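Local coordinates for protein transcriptional regulator, LacI family (Burkholderia phymatum, PDB 2RGY) that probably regulates transcription as a LacI-family protein whose periplasmic-binding-protein-like core is expected to sense a small, sugar-like effector, at residues I11-P16 / G24-Q29; D31-A36 / N250-L255; H90-F95 / N257-T262. All blocks are in the same frame, centred on the assembly; numbering follows the deposited sequence.

Interaction 1. Residues I11-P16 / G24-Q29; sequences IGLFVP and GTILKQ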
ATOM      1  N   ILE A  11     -14.209   5.488  16.719  1.00 16.17           N
ATOM      2  CA  ILE A  11     -13.272   6.586  16.631  1.00 16.99           C
ATOM      3  C   ILE A  11     -13.089   6.815  15.141  1.00 17.88           C
ATOM      4  O   ILE A  11     -13.019   5.863  14.370  1.00 18.27           O
ATOM      5  CB  ILE A  11     -11.928   6.242  17.321  1.00 18.54           C
ATOM      6  CG1 ILE A  11     -12.083   6.419  18.835  1.00 19.21           C
ATOM      7  CG2 ILE A  11     -10.808   7.133  16.790  1.00 18.70           C
ATOM      8  CD1 ILE A  11     -10.802   6.219  19.626  1.00 23.12           C
ATOM      9  N   GLY A  12     -13.062   8.071  14.721  1.00 18.55           N
ATOM     10  CA  GLY A  12     -12.892   8.353  13.307  1.00 18.82           C
ATOM     11  C   GLY A  12     -11.430   8.522  12.956  1.00 18.94           C
ATOM     12  O   GLY A  12     -10.648   8.945  13.799  1.00 20.11           O
ATOM     13  N   LEU A  13     -11.058   8.191  11.724  1.00 16.95           N
ATOM     14  CA  LEU A  13      -9.675   8.313  11.282  1.00 17.49           C
ATOM     15  C   LEU A  13      -9.558   8.888   9.875  1.00 15.70           C
ATOM     16  O   LEU A  13     -10.131   8.349   8.930  1.00 15.18           O
ATOM     17  CB  LEU A  13      -8.984   6.946  11.304  1.00 16.73           C
ATOM     18  CG  LEU A  13      -7.642   6.861  10.563  1.00 17.23           C
ATOM     19  CD1 LEU A  13      -6.622   7.799  11.194  1.00 17.13           C
ATOM     20  CD2 LEU A  13      -7.134   5.425  10.606  1.00 20.56           C
ATOM     21  N   PHE A  14      -8.820   9.981   9.735  1.00 15.75           N
ATOM     22  CA  PHE A  14      -8.621  10.555   8.415  1.00 16.65           C
ATOM     23  C   PHE A  14      -7.181  10.351   7.954  1.00 16.83           C
ATOM     24  O   PHE A  14      -6.236  10.627   8.692  1.00 16.88           O
ATOM     25  CB  PHE A  14      -8.903  12.052   8.385  1.00 14.85           C
ATOM     26  CG  PHE A  14      -8.538  12.691   7.074  1.00 17.37           C
ATOM     27  CD1 PHE A  14      -9.413  12.632   5.992  1.00 15.80           C
ATOM     28  CD2 PHE A  14      -7.288  13.301   6.901  1.00 17.34           C
ATOM     29  CE1 PHE A  14      -9.055  13.171   4.744  1.00 17.33           C
ATOM     30  CE2 PHE A  14      -6.915  13.843   5.661  1.00 17.88           C
ATOM     31  CZ  PHE A  14      -7.803  13.776   4.579  1.00 15.70           C
ATOM     32  N   VAL A  15      -7.032   9.862   6.731  1.00 17.27           N
ATOM     33  CA  VAL A  15      -5.729   9.669   6.119  1.00 18.52           C
ATOM     34  C   VAL A  15      -5.902  10.242   4.713  1.00 19.73           C
ATOM     35  O   VAL A  15      -6.955  10.070   4.086  1.00 19.88           O
ATOM     36  CB  VAL A  15      -5.330   8.179   6.036  1.00 17.73           C
ATOM     37  CG1 VAL A  15      -5.102   7.625   7.428  1.00 20.69           C
ATOM     38  CG2 VAL A  15      -6.409   7.389   5.316  1.00 18.99           C
ATOM     39  N   PRO A  16      -4.887  10.949   4.209  1.00 20.72           N
ATOM     40  CA  PRO A  16      -4.982  11.538   2.869  1.00 22.35           C
ATOM     41  C   PRO A  16      -5.101  10.537   1.724  1.00 23.62           C
ATOM     42  O   PRO A  16      -5.441  10.923   0.604  1.00 25.35           O
ATOM     43  CB  PRO A  16      -3.722  12.387   2.779  1.00 21.51           C
ATOM     44  CG  PRO A  16      -2.754  11.651   3.661  1.00 23.29           C
ATOM     45  CD  PRO A  16      -3.597  11.271   4.842  1.00 20.84           C
ATOM     46  N   GLY A  24      -0.784   2.604   5.497  1.00 19.68           N
ATOM     47  CA  GLY A  24      -1.294   1.301   5.879  1.00 18.99           C
ATOM     48  C   GLY A  24      -0.940   1.018   7.330  1.00 19.46           C
ATOM     49  O   GLY A  24      -1.724   0.425   8.072  1.00 18.57           O
ATOM     50  N   THR A  25       0.251   1.445   7.736  1.00 18.28           N
ATOM     51  CA  THR A  25       0.719   1.247   9.108  1.00 20.46           C
ATOM     52  C   THR A  25      -0.174   1.987  10.098  1.00 18.78           C
ATOM     53  O   THR A  25      -0.521   1.470  11.158  1.00 17.05           O
ATOM     54  CB  THR A  25       2.161   1.769   9.271  1.00 21.52           C
ATOM     55  OG1 THR A  25       3.012   1.078   8.347  1.00 24.61           O
ATOM     56  CG2 THR A  25       2.660   1.542  10.696  1.00 21.81           C
ATOM     57  N   ILE A  26      -0.537   3.211   9.737  1.00 18.24           N
ATOM     58  CA  ILE A  26      -1.386   4.039  10.577  1.00 17.62           C
ATOM     59  C   ILE A  26      -2.763   3.406  10.698  1.00 18.11           C
ATOM     60  O   ILE A  26      -3.328   3.357  11.788  1.00 17.52           O
ATOM     61  CB  ILE A  26      -1.498   5.449   9.981  1.00 17.99           C
ATOM     62  CG1 ILE A  26      -0.115   6.098   9.965  1.00 17.85           C
ATOM     63  CG2 ILE A  26      -2.468   6.296  10.779  1.00 16.61           C
ATOM     64  CD1 ILE A  26      -0.070   7.399   9.215  1.00 20.26           C
ATOM     65  N   LEU A  27      -3.288   2.908   9.582  1.00 17.52           N
ATOM     66  CA  LEU A  27      -4.598   2.265   9.579  1.00 18.28           C
ATOM     67  C   LEU A  27      -4.559   1.002  10.431  1.00 18.76           C
ATOM     68  O   LEU A  27      -5.452   0.758  11.246  1.00 17.06           O
ATOM     69  CB  LEU A  27      -5.015   1.883   8.153  1.00 21.61           C
ATOM     70  CG  LEU A  27      -5.043   2.989   7.094  1.00 23.53           C
ATOM     71  CD1 LEU A  27      -5.355   2.378   5.749  1.00 25.15           C
ATOM     72  CD2 LEU A  27      -6.076   4.043   7.464  1.00 24.03           C
ATOM     73  N   LYS A  28      -3.523   0.192  10.236  1.00 17.26           N
ATOM     74  CA  LYS A  28      -3.403  -1.052  10.980  1.00 18.63           C
ATOM     75  C   LYS A  28      -3.340  -0.826  12.487  1.00 18.35           C
ATOM     76  O   LYS A  28      -4.101  -1.438  13.229  1.00 18.28           O
ATOM     77  CB  LYS A  28      -2.170  -1.834  10.514  1.00 20.52           C
ATOM     78  CG  LYS A  28      -1.933  -3.157  11.248  1.00 23.65           C
ATOM     79  CD  LYS A  28      -0.660  -3.841  10.722  1.00 28.86           C
ATOM     80  CE  LYS A  28      -0.253  -5.055  11.568  1.00 33.16           C
ATOM     81  NZ  LYS A  28       1.080  -5.626  11.143  1.00 33.23           N
ATOM     82  N   GLN A  29      -2.441   0.047  12.935  1.00 18.37           N
ATOM     83  CA  GLN A  29      -2.300   0.333  14.363  1.00 19.27           C
ATOM     84  C   GLN A  29      -3.558   0.929  14.980  1.00 17.97           C
ATOM     85  O   GLN A  29      -3.883   0.630  16.120  1.00 17.73           O
ATOM     86  CB  GLN A  29      -1.139   1.291  14.627  1.00 19.49           C
ATOM     87  CG  GLN A  29       0.228   0.661  14.533  1.00 25.62           C
ATOM     88  CD  GLN A  29       0.345  -0.597  15.370  1.00 23.80           C
ATOM     89  OE1 GLN A  29       0.016  -0.610  16.554  1.00 25.93           O
ATOM     90  NE2 GLN A  29       0.813  -1.662  14.751  1.00 28.32           N
TER
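Leu13 and Val15 of segment 11-16 meet Leu27 and Ile26 of the helix that follows in a wholly apolar contact, made almost entirely by methyl groups. The Leu27 branch CD2 makes the closest contacts: it lies 3.6 Å from Leu13 CD2 and 3.7 Å from Val15 CG1, with Val15 CG2 a little farther at 4.0 Å. It therefore sits between two side chains of segment 11-16 that alternate with Phe14 and so project from the same face. Leu13 and Leu27 cross at about a right angle and meet at their end methyls. Leu27 starts off along the flank of the helix, and with CG set anti to its carbonyl carbon (chi1 -56°) and an extended second torsion (175°) CD2 still reaches Leu13 and Val15. On Leu13 the first torsion of 166° turns CG away from the backbone N and carries the isobutyl group out to meet it.

Ile26 makes a looser second layer of the same kind. Its branch methyl CG2 is 4.4 Å from Leu13 CD1 and 4.5 Å from Val15 CG1, while Ile74 also packs on Val15 and Ile26.

The two segments share no polar bond; polar groups are met within the helix, where Lys28 N donates to Gly24 O at 2.8 Å, and by neighbouring strands, Leu13 pairing with Val42 and Gly12 with Gly70 and Val72. Phe14 points to the other face of the sheet, onto helix 52-65, and Phe18 of the second subunit packs on Leu27.

Strand 10-14, helix 21-36 and strand 40-44 form a beta-alpha-beta unit of the parallel sheet, as in the Rossmann-like lobes of periplasmic-binding-protein folds. With all four touching residues buried, the helix is held here by dispersion and exclusion of water, without a directional bond.

Interaction 2. Residues D31-A36 / N250-L255; sequences DLELRA and NAVRWL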
ATOM      1  N   ASP A  31      -6.693   0.460  13.927  1.00 20.46           N
ATOM      2  CA  ASP A  31      -7.647  -0.651  13.976  1.00 22.33           C
ATOM      3  C   ASP A  31      -7.320  -1.573  15.151  1.00 21.82           C
ATOM      4  O   ASP A  31      -8.205  -1.992  15.895  1.00 23.65           O
ATOM      5  CB  ASP A  31      -7.599  -1.437  12.652  1.00 24.47           C
ATOM      6  CG  ASP A  31      -8.469  -2.698  12.670  1.00 27.46           C
ATOM      7  OD1 ASP A  31      -9.622  -2.633  13.147  1.00 27.73           O
ATOM      8  OD2 ASP A  31      -8.006  -3.759  12.184  1.00 30.43           O
ATOM      9  N   LEU A  32      -6.033  -1.852  15.309  1.00 21.90           N
ATOM     10  CA  LEU A  32      -5.508  -2.722  16.355  1.00 22.85           C
ATOM     11  C   LEU A  32      -5.827  -2.249  17.773  1.00 21.71           C
ATOM     12  O   LEU A  32      -6.377  -3.002  18.582  1.00 20.37           O
ATOM     13  CB  LEU A  32      -3.993  -2.841  16.173  1.00 25.97           C
ATOM     14  CG  LEU A  32      -3.296  -4.185  16.369  1.00 29.40           C
ATOM     15  CD1 LEU A  32      -4.106  -5.283  15.704  1.00 30.49           C
ATOM     16  CD2 LEU A  32      -1.882  -4.123  15.764  1.00 30.29           C
ATOM     17  N   GLU A  33      -5.481  -1.002  18.080  1.00 20.17           N
ATOM     18  CA  GLU A  33      -5.730  -0.478  19.413  1.00 20.35           C
ATOM     19  C   GLU A  33      -7.218  -0.397  19.729  1.00 20.54           C
ATOM     20  O   GLU A  33      -7.628  -0.570  20.880  1.00 19.71           O
ATOM     21  CB  GLU A  33      -5.078   0.893  19.575  1.00 19.84           C
ATOM     22  CG  GLU A  33      -3.546   0.856  19.565  1.00 23.23           C
ATOM     23  CD  GLU A  33      -2.946  -0.148  20.564  1.00 24.05           C
ATOM     24  OE1 GLU A  33      -3.399  -0.202  21.729  1.00 25.36           O
ATOM     25  OE2 GLU A  33      -2.002  -0.878  20.184  1.00 24.33           O
ATOM     26  N   LEU A  34      -8.028  -0.132  18.710  1.00 19.05           N
ATOM     27  CA  LEU A  34      -9.467  -0.046  18.908  1.00 19.10           C
ATOM     28  C   LEU A  34     -10.072  -1.432  19.095  1.00 18.91           C
ATOM     29  O   LEU A  34     -10.973  -1.610  19.908  1.00 16.96           O
ATOM     30  CB  LEU A  34     -10.126   0.657  17.724  1.00 18.97           C
ATOM     31  CG  LEU A  34     -10.090   2.181  17.749  1.00 20.84           C
ATOM     32  CD1 LEU A  34     -10.573   2.714  16.425  1.00 24.61           C
ATOM     33  CD2 LEU A  34     -10.975   2.688  18.873  1.00 23.69           C
ATOM     34  N   ARG A  35      -9.580  -2.411  18.340  1.00 18.47           N
ATOM     35  CA  ARG A  35     -10.088  -3.773  18.459  1.00 19.55           C
ATOM     36  C   ARG A  35      -9.818  -4.271  19.878  1.00 20.60           C
ATOM     37  O   ARG A  35     -10.667  -4.919  20.491  1.00 19.24           O
ATOM     38  CB  ARG A  35      -9.388  -4.700  17.471  1.00 19.97           C
ATOM     39  CG  ARG A  35     -10.016  -6.081  17.394  1.00 20.42           C
ATOM     40  CD  ARG A  35     -11.307  -6.020  16.585  1.00 20.66           C
ATOM     41  NE  ARG A  35     -11.039  -5.543  15.228  1.00 22.60           N
ATOM     42  CZ  ARG A  35     -10.571  -6.302  14.241  1.00 21.54           C
ATOM     43  NH1 ARG A  35     -10.323  -7.595  14.438  1.00 18.31           N
ATOM     44  NH2 ARG A  35     -10.321  -5.757  13.058  1.00 20.11           N
ATOM     45  N   ALA A  36      -8.630  -3.949  20.383  1.00 20.17           N
ATOM     46  CA  ALA A  36      -8.214  -4.343  21.725  1.00 22.23           C
ATOM     47  C   ALA A  36      -9.227  -3.906  22.786  1.00 22.54           C
ATOM     48  O   ALA A  36      -9.380  -4.570  23.818  1.00 22.47           O
ATOM     49  CB  ALA A  36      -6.840  -3.749  22.037  1.00 22.02           C
ATOM     50  N   ASN A 250       0.753   5.024  20.314  1.00 16.34           N
ATOM     51  CA  ASN A 250       0.654   5.924  21.449  1.00 16.98           C
ATOM     52  C   ASN A 250      -0.336   7.075  21.232  1.00 17.74           C
ATOM     53  O   ASN A 250      -1.023   7.499  22.168  1.00 17.66           O
ATOM     54  CB  ASN A 250       2.051   6.444  21.804  1.00 16.84           C
ATOM     55  CG  ASN A 250       2.871   5.414  22.569  1.00 17.84           C
ATOM     56  OD1 ASN A 250       2.721   5.273  23.786  1.00 18.90           O
ATOM     57  ND2 ASN A 250       3.719   4.673  21.860  1.00 15.45           N
ATOM     58  N   ALA A 251      -0.426   7.573  20.004  1.00 16.12           N
ATOM     59  CA  ALA A 251      -1.359   8.648  19.703  1.00 16.50           C
ATOM     60  C   ALA A 251      -2.781   8.120  19.890  1.00 17.27           C
ATOM     61  O   ALA A 251      -3.625   8.783  20.481  1.00 17.10           O
ATOM     62  CB  ALA A 251      -1.167   9.128  18.261  1.00 17.27           C
ATOM     63  N   VAL A 252      -3.035   6.911  19.402  1.00 16.60           N
ATOM     64  CA  VAL A 252      -4.356   6.315  19.520  1.00 15.96           C
ATOM     65  C   VAL A 252      -4.675   5.911  20.961  1.00 17.52           C
ATOM     66  O   VAL A 252      -5.815   6.028  21.394  1.00 16.65           O
ATOM     67  CB  VAL A 252      -4.503   5.108  18.576  1.00 15.06           C
ATOM     68  CG1 VAL A 252      -5.856   4.455  18.771  1.00 16.21           C
ATOM     69  CG2 VAL A 252      -4.362   5.572  17.128  1.00 16.69           C
ATOM     70  N   ARG A 253      -3.676   5.439  21.703  1.00 17.27           N
ATOM     71  CA  ARG A 253      -3.896   5.067  23.100  1.00 17.01           C
ATOM     72  C   ARG A 253      -4.247   6.307  23.922  1.00 17.40           C
ATOM     73  O   ARG A 253      -5.140   6.268  24.770  1.00 17.57           O
ATOM     74  CB  ARG A 253      -2.656   4.386  23.676  1.00 17.13           C
ATOM     75  CG  ARG A 253      -2.504   2.952  23.202  1.00 16.60           C
ATOM     76  CD  ARG A 253      -1.263   2.292  23.773  1.00 19.77           C
ATOM     77  NE  ARG A 253      -1.227   0.873  23.435  1.00 20.83           N
ATOM     78  CZ  ARG A 253      -0.225   0.055  23.730  1.00 23.49           C
ATOM     79  NH1 ARG A 253       0.842   0.513  24.370  1.00 21.05           N
ATOM     80  NH2 ARG A 253      -0.297  -1.223  23.394  1.00 25.04           N
ATOM     81  N   TRP A 254      -3.548   7.407  23.659  1.00 14.71           N
ATOM     82  CA  TRP A 254      -3.795   8.663  24.353  1.00 17.32           C
ATOM     83  C   TRP A 254      -5.251   9.062  24.138  1.00 18.32           C
ATOM     84  O   TRP A 254      -5.945   9.445  25.079  1.00 17.74           O
ATOM     85  CB  TRP A 254      -2.887   9.763  23.806  1.00 15.69           C
ATOM     86  CG  TRP A 254      -3.075  11.089  24.480  1.00 16.76           C
ATOM     87  CD1 TRP A 254      -2.570  11.468  25.692  1.00 17.47           C
ATOM     88  CD2 TRP A 254      -3.835  12.205  23.993  1.00 17.10           C
ATOM     89  NE1 TRP A 254      -2.967  12.754  25.988  1.00 19.01           N
ATOM     90  CE2 TRP A 254      -3.748  13.228  24.961  1.00 18.69           C
ATOM     91  CE3 TRP A 254      -4.586  12.442  22.829  1.00 16.55           C
ATOM     92  CZ2 TRP A 254      -4.385  14.474  24.806  1.00 17.44           C
ATOM     93  CZ3 TRP A 254      -5.220  13.684  22.672  1.00 15.98           C
ATOM     94  CH2 TRP A 254      -5.113  14.679  23.657  1.00 17.94           C
ATOM     95  N   LEU A 255      -5.706   8.949  22.892  1.00 16.86           N
ATOM     96  CA  LEU A 255      -7.077   9.297  22.537  1.00 17.71           C
ATOM     97  C   LEU A 255      -8.074   8.360  23.217  1.00 17.78           C
ATOM     98  O   LEU A 255      -9.107   8.793  23.719  1.00 18.32           O
ATOM     99  CB  LEU A 255      -7.243   9.240  21.015  1.00 16.92           C
ATOM    100  CG  LEU A 255      -8.587   9.682  20.437  1.00 18.18           C
ATOM    101  CD1 LEU A 255      -8.846  11.133  20.826  1.00 18.87           C
ATOM    102  CD2 LEU A 255      -8.583   9.513  18.920  1.00 14.41           C
TER
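Glu33 and Arg253 form a salt bridge between helices 21-36 and 244-260, with Arg253 NE donating to Glu33 OE1 at 3.0 Å. The bond is nearly straight, 171° at the hydrogen, and the oxygen lies in the guanidinium plane, at its edge. On the acceptor side, NE comes from above the carboxylate plane, and the two flat groups stand 80° apart, so this is a single-bond contact and not a side-by-side pair. Arg253 gets there with a chain extended from CG to NE, whereas Glu33 bends at its second torsion (-52°).

The other carboxylate oxygen, OE2, accepts a hydrogen bond from Gln249, and Trp264 makes a cation-pi contact with Arg253. Beneath the charges, Glu33 CB rests on Val252 CG1 at 3.7 Å. Helix 244-260, from late in the chain, thus packs beside helix 21-36 on the five-stranded parallel sheet, where Leu34 and Leu255 both meet Ile11. On another side, Arg35 NH2 bridges to Asp31 OD1 and also bonds Thr45 O of the second subunit.

Glu33 is buried, and its two oxygens are engaged by different residues of helix 244-260, which fixes the carboxylate's rotation and probably stabilises its negative charge.

Interaction 3. Residues H90-F95 / N257-T262; sequences HPKMVF and NQCYGT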
ATOM      1  N   HIS A  90     -14.567  19.615  17.727  1.00 27.03           N
ATOM      2  CA  HIS A  90     -14.522  18.321  18.395  1.00 27.69           C
ATOM      3  C   HIS A  90     -13.243  18.268  19.222  1.00 26.82           C
ATOM      4  O   HIS A  90     -12.173  17.944  18.703  1.00 27.38           O
ATOM      5  CB  HIS A  90     -14.530  17.217  17.329  1.00 27.48           C
ATOM      6  CG  HIS A  90     -14.819  15.853  17.871  1.00 28.25           C
ATOM      7  ND1 HIS A  90     -13.904  15.137  18.615  1.00 29.28           N
ATOM      8  CD2 HIS A  90     -15.927  15.083  17.796  1.00 28.56           C
ATOM      9  CE1 HIS A  90     -14.438  13.984  18.974  1.00 29.77           C
ATOM     10  NE2 HIS A  90     -15.665  13.926  18.489  1.00 29.29           N
ATOM     11  N   PRO A  91     -13.333  18.585  20.521  1.00 26.01           N
ATOM     12  CA  PRO A  91     -12.153  18.571  21.393  1.00 26.96           C
ATOM     13  C   PRO A  91     -11.408  17.237  21.550  1.00 26.22           C
ATOM     14  O   PRO A  91     -10.240  17.232  21.927  1.00 28.20           O
ATOM     15  CB  PRO A  91     -12.700  19.091  22.725  1.00 28.31           C
ATOM     16  CG  PRO A  91     -13.827  19.996  22.298  1.00 27.32           C
ATOM     17  CD  PRO A  91     -14.492  19.149  21.231  1.00 27.36           C
ATOM     18  N   LYS A  92     -12.057  16.111  21.269  1.00 24.73           N
ATOM     19  CA  LYS A  92     -11.386  14.820  21.401  1.00 23.29           C
ATOM     20  C   LYS A  92     -10.786  14.360  20.077  1.00 22.18           C
ATOM     21  O   LYS A  92     -11.332  13.501  19.388  1.00 20.09           O
ATOM     22  CB  LYS A  92     -12.356  13.777  21.959  1.00 24.96           C
ATOM     23  CG  LYS A  92     -12.635  13.997  23.433  1.00 26.42           C
ATOM     24  CD  LYS A  92     -13.536  12.928  24.034  1.00 28.89           C
ATOM     25  CE  LYS A  92     -13.784  13.229  25.517  1.00 30.05           C
ATOM     26  NZ  LYS A  92     -14.699  12.244  26.205  1.00 31.17           N
HETATM   27  N   MSE A  93      -9.645  14.963  19.748  1.00 21.99           N
HETATM   28  CA  MSE A  93      -8.901  14.709  18.519  1.00 21.48           C
HETATM   29  C   MSE A  93      -7.425  14.540  18.825  1.00 19.02           C
HETATM   30  O   MSE A  93      -6.927  15.063  19.815  1.00 18.82           O
HETATM   31  CB  MSE A  93      -8.997  15.902  17.567  1.00 21.06           C
HETATM   32  CG  MSE A  93     -10.291  16.067  16.796  1.00 28.71           C
HETATM   33 SE   MSE A  93     -10.134  17.501  15.680  1.00 26.95          SE
HETATM   34  CE  MSE A  93      -9.294  16.868  14.387  1.00 27.29           C
ATOM     35  N   VAL A  94      -6.727  13.827  17.951  1.00 17.09           N
ATOM     36  CA  VAL A  94      -5.292  13.659  18.088  1.00 16.49           C
ATOM     37  C   VAL A  94      -4.708  13.878  16.687  1.00 18.69           C
ATOM     38  O   VAL A  94      -5.300  13.464  15.683  1.00 17.83           O
ATOM     39  CB  VAL A  94      -4.912  12.257  18.647  1.00 16.11           C
ATOM     40  CG1 VAL A  94      -5.267  11.161  17.658  1.00 13.95           C
ATOM     41  CG2 VAL A  94      -3.424  12.223  18.974  1.00 15.70           C
ATOM     42  N   PHE A  95      -3.561  14.547  16.624  1.00 18.39           N
ATOM     43  CA  PHE A  95      -2.908  14.857  15.360  1.00 19.72           C
ATOM     44  C   PHE A  95      -1.577  14.128  15.213  1.00 20.42           C
ATOM     45  O   PHE A  95      -0.728  14.200  16.093  1.00 20.79           O
ATOM     46  CB  PHE A  95      -2.669  16.361  15.269  1.00 20.69           C
ATOM     47  CG  PHE A  95      -3.917  17.171  15.383  1.00 22.86           C
ATOM     48  CD1 PHE A  95      -4.886  17.122  14.379  1.00 24.50           C
ATOM     49  CD2 PHE A  95      -4.144  17.963  16.504  1.00 24.78           C
ATOM     50  CE1 PHE A  95      -6.072  17.855  14.486  1.00 25.59           C
ATOM     51  CE2 PHE A  95      -5.324  18.701  16.631  1.00 26.62           C
ATOM     52  CZ  PHE A  95      -6.294  18.646  15.616  1.00 25.97           C
ATOM     53  N   ASN A 257      -7.692   6.830  26.008  1.00 18.03           N
ATOM     54  CA  ASN A 257      -7.732   7.178  27.432  1.00 19.88           C
ATOM     55  C   ASN A 257      -8.802   8.254  27.665  1.00 21.23           C
ATOM     56  O   ASN A 257      -9.670   8.123  28.530  1.00 22.10           O
ATOM     57  CB  ASN A 257      -6.377   7.734  27.895  1.00 19.60           C
ATOM     58  CG  ASN A 257      -5.340   6.653  28.147  1.00 20.89           C
ATOM     59  OD1 ASN A 257      -4.195   6.953  28.492  1.00 22.13           O
ATOM     60  ND2 ASN A 257      -5.730   5.397  27.982  1.00 16.83           N
ATOM     61  N   GLN A 258      -8.724   9.321  26.879  1.00 23.34           N
ATOM     62  CA  GLN A 258      -9.650  10.441  26.990  1.00 25.22           C
ATOM     63  C   GLN A 258     -11.092  10.047  26.671  1.00 24.71           C
ATOM     64  O   GLN A 258     -12.028  10.537  27.310  1.00 25.68           O
ATOM     65  CB  GLN A 258      -9.237  11.565  26.034  1.00 26.89           C
ATOM     66  CG  GLN A 258      -7.743  11.704  25.783  1.00 31.01           C
ATOM     67  CD  GLN A 258      -6.969  12.156  27.006  1.00 33.65           C
ATOM     68  OE1 GLN A 258      -7.249  13.212  27.574  1.00 34.62           O
ATOM     69  NE2 GLN A 258      -5.973  11.364  27.408  1.00 32.33           N
ATOM     70  N   CYS A 259     -11.264   9.168  25.687  1.00 23.12           N
ATOM     71  CA  CYS A 259     -12.586   8.736  25.238  1.00 23.41           C
ATOM     72  C   CYS A 259     -13.264   7.620  26.010  1.00 25.24           C
ATOM     73  O   CYS A 259     -14.451   7.722  26.337  1.00 25.23           O
ATOM     74  CB  CYS A 259     -12.535   8.279  23.781  1.00 23.40           C
ATOM     75  SG  CYS A 259     -12.324   9.553  22.551  1.00 24.52           S
ATOM     76  N   TYR A 260     -12.517   6.555  26.292  1.00 24.18           N
ATOM     77  CA  TYR A 260     -13.100   5.404  26.954  1.00 23.04           C
ATOM     78  C   TYR A 260     -12.636   5.020  28.352  1.00 23.50           C
ATOM     79  O   TYR A 260     -12.998   3.950  28.843  1.00 25.91           O
ATOM     80  CB  TYR A 260     -12.978   4.200  26.025  1.00 20.67           C
ATOM     81  CG  TYR A 260     -13.465   4.479  24.616  1.00 19.21           C
ATOM     82  CD1 TYR A 260     -14.783   4.849  24.376  1.00 20.52           C
ATOM     83  CD2 TYR A 260     -12.612   4.348  23.519  1.00 18.96           C
ATOM     84  CE1 TYR A 260     -15.247   5.078  23.083  1.00 22.16           C
ATOM     85  CE2 TYR A 260     -13.067   4.574  22.222  1.00 20.20           C
ATOM     86  CZ  TYR A 260     -14.387   4.938  22.010  1.00 19.44           C
ATOM     87  OH  TYR A 260     -14.861   5.141  20.730  1.00 19.85           O
ATOM     88  N   GLY A 261     -11.838   5.863  28.993  1.00 23.26           N
ATOM     89  CA  GLY A 261     -11.421   5.556  30.347  1.00 23.77           C
ATOM     90  C   GLY A 261     -10.306   4.549  30.562  1.00 24.36           C
ATOM     91  O   GLY A 261     -10.125   4.068  31.689  1.00 24.35           O
ATOM     92  N   THR A 262      -9.561   4.214  29.510  1.00 22.15           N
ATOM     93  CA  THR A 262      -8.449   3.286  29.656  1.00 20.25           C
ATOM     94  C   THR A 262      -7.357   4.032  30.412  1.00 19.33           C
ATOM     95  O   THR A 262      -7.440   5.246  30.575  1.00 18.86           O
ATOM     96  CB  THR A 262      -7.893   2.857  28.293  1.00 20.59           C
ATOM     97  OG1 THR A 262      -7.791   4.008  27.443  1.00 18.42           O
ATOM     98  CG2 THR A 262      -8.799   1.833  27.651  1.00 15.86           C
TER
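This is a surface contact at the entry to strand 93-96, an inner strand of the five-stranded parallel sheet: Lys92, in the loop just before it, reaches across to the last turn of helix 244-260 at Gln258 and Cys259 and so joins the start of the strand to the end of the helix. The lysine does most of the touching. Its CB points toward the helix, CG is anti to its carbonyl carbon (chi1 -73°), and the chain beyond is fully extended, so that its length spans the gap between the two backbones.

Two parts of that chain find partners. Midway, CD lies 3.9 Å from Cys259 SG, an apolar touch against the sulfur. At the end, NZ makes a weak hydrogen bond of 3.4 Å to Gln258 O, with CE close behind at 3.7 Å from the same oxygen. Although the Gln258 CB is directed at the loop, its amide leads away and NE2 donates to Trp254 O, one turn back.

The backbone of Lys92 pairs with Val71, which ties this end of the loop to the sheet. Helix 244-260 ends beside it: Gly261 N bonds Asn257 O at 3.2 Å, and Gly261 then leaves helical geometry with positive phi.

An ammonium group beside a carbonyl of the C-terminal turn is consistent with favourable interaction with the helix dipole, but the long bond and exposed setting suggest a modest attachment.

Interaction 1 is core and interaction 2 largely buried, whereas interaction 3 lies at the surface. Helix 21-36 serves the first two, its earlier turns facing its own sheet and its last turns facing helix 244-260; that second helix in turn serves interactions 2 and 3. Ile11, in the strand of interaction 1, reaches the other two, its CD1 lying 3.6 Å from Leu34 CD2 and its CG1 3.6 Å from Tyr260 OH, while Leu255 and Val94 pack together between interactions 2 and 3. The chemistry shifts with place: methyl groups against the sheet, a directed charge pair between helices, and a weak lysine-carbonyl bond at the surface. The second subunit reaches interactions 1 and 2.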